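Side-chain contact in cytoplasmic export protein 1 (Saccharomyces cerevisiae, PDB 3VWA), which serves the nuclear tRNA export machinery, perhaps collecting tRNA from export receptors at the nuclear pore and delivering aminoacylated tRNA to translation: residues D510-P513 with I514-G517. Residues are numbered along the deposited sequence; the frame is centred on the assembly and turned at random.
Sequences DKSP and IVRG
S512 and V515 meet where the loop after helix 493-504 turns into helix 513-536, within the second HEAT repeat. S512 is the N-cap residue: its carbonyl O takes the N-H of R516 at 3.1 Å in an almost straight bond (178°). The next bond of the same kind follows, G517 N to P513 O at 2.9 Å. The serine hydroxyl adds a weak capping bond, V515 N lying 3.5 Å from S512 OG; with OG anti to the backbone N (chi1 160°), the hydroxyl sits beside its own carbonyl and faces the first turn. V515 N divides itself between S512 OG and, also weakly, S512 O. Two residues before the cap, D510 OD1 accepts from S512 N at 2.9 Å, an Asx turn, the amide meeting OD1 on its anti side and somewhat out of the carboxylate plane. The D510 side chain also crosses that of V515 at about a right angle, CG resting 3.5 Å from V515 CG1. The same OD1 forms a salt bridge with R477 of helix 474-487, whose L478 touches V515. R516, bent at chi3 (-97°), brings NE to 2.9 Å from D510 O, near the guanidinium plane, though the N-H angle makes this bond weak. P513 CA lies over one guanidinium face, offset toward its rim, and P513 CB comes to 3.4 Å from R516 NH2, the two side chains crossing obliquely. An alanine in place of D510 would probably leave S512 N and R477 without their shared acceptor and open a gap beside V515, slackening the turn ahead of the cap. The chemistry implies a helix start fixed by successive backbone and side-chain acceptors, with one carboxylate oxygen joining the Asx turn to the neighbouring helix of the HEAT stack.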
loop_
_atom_site.group_PDB
_atom_site.type_symbol
_atom_site.label_atom_id
_atom_site.label_comp_id
_atom_site.label_asym_id
_atom_site.label_seq_id
_atom_site.Cartn_x
_atom_site.Cartn_y
_atom_site.Cartn_z
ATOM N N ASP A 510 47.576 -20.998 15.562
ATOM C CA ASP A 510 46.480 -20.826 16.487
ATOM C C ASP A 510 46.303 -22.117 17.300
ATOM O O ASP A 510 46.582 -23.199 16.792
ATOM C CB ASP A 510 45.234 -20.602 15.659
ATOM C CG ASP A 510 44.093 -19.995 16.448
ATOM O OD1 ASP A 510 43.236 -20.780 16.931
ATOM O OD2 ASP A 510 44.014 -18.738 16.540
ATOM N N LYS A 511 45.819 -21.987 18.529
ATOM C CA LYS A 511 45.523 -23.159 19.399
ATOM C C LYS A 511 44.376 -24.001 18.880
ATOM O O LYS A 511 44.252 -25.166 19.238
ATOM C CB LYS A 511 45.179 -22.727 20.819
ATOM C CG LYS A 511 46.247 -21.873 21.489
ATOM C CD LYS A 511 45.658 -20.886 22.490
ATOM C CE LYS A 511 46.513 -19.618 22.594
ATOM N NZ LYS A 511 45.891 -18.610 23.498
ATOM N N SER A 512 43.512 -23.419 18.052
ATOM C CA SER A 512 42.330 -24.135 17.595
ATOM C C SER A 512 42.671 -24.939 16.342
ATOM O O SER A 512 43.139 -24.382 15.355
ATOM C CB SER A 512 41.210 -23.137 17.329
ATOM O OG SER A 512 40.224 -23.702 16.479
ATOM N N PRO A 513 42.455 -26.272 16.362
ATOM C CA PRO A 513 42.874 -26.997 15.130
ATOM C C PRO A 513 42.122 -26.511 13.886
ATOM O O PRO A 513 42.674 -26.501 12.771
ATOM C CB PRO A 513 42.540 -28.472 15.423
ATOM C CG PRO A 513 41.766 -28.496 16.708
ATOM C CD PRO A 513 41.750 -27.131 17.340
ATOM N N ILE A 514 40.876 -26.085 14.072
ATOM C CA ILE A 514 40.077 -25.716 12.912
ATOM C C ILE A 514 40.594 -24.393 12.287
ATOM O O ILE A 514 40.575 -24.233 11.074
ATOM C CB ILE A 514 38.526 -25.825 13.109
ATOM C CG1 ILE A 514 37.817 -24.504 12.870
ATOM C CG2 ILE A 514 38.087 -26.550 14.394
ATOM C CD1 ILE A 514 36.535 -24.700 12.086
ATOM N N VAL A 515 41.114 -23.485 13.120
ATOM C CA VAL A 515 41.690 -22.245 12.599
ATOM C C VAL A 515 42.974 -22.532 11.889
ATOM O O VAL A 515 43.217 -21.984 10.800
ATOM C CB VAL A 515 41.956 -21.199 13.705
ATOM C CG1 VAL A 515 42.756 -20.017 13.161
ATOM C CG2 VAL A 515 40.652 -20.756 14.340
ATOM N N ARG A 516 43.838 -23.330 12.517
ATOM C CA ARG A 516 45.112 -23.678 11.884
ATOM C C ARG A 516 44.843 -24.273 10.544
ATOM O O ARG A 516 45.530 -23.953 9.593
ATOM C CB ARG A 516 45.934 -24.684 12.714
ATOM C CG ARG A 516 46.482 -24.135 14.015
ATOM C CD ARG A 516 47.327 -25.166 14.764
ATOM N NE ARG A 516 46.560 -25.875 15.804
ATOM C CZ ARG A 516 46.307 -27.171 15.748
ATOM N NH1 ARG A 516 46.747 -27.845 14.715
ATOM N NH2 ARG A 516 45.618 -27.795 16.689
ATOM N N GLY A 517 43.847 -25.171 10.463
ATOM C CA GLY A 517 43.557 -25.881 9.177
ATOM C C GLY A 517 43.079 -24.882 8.113
ATOM O O GLY A 517 43.543 -24.877 6.958
#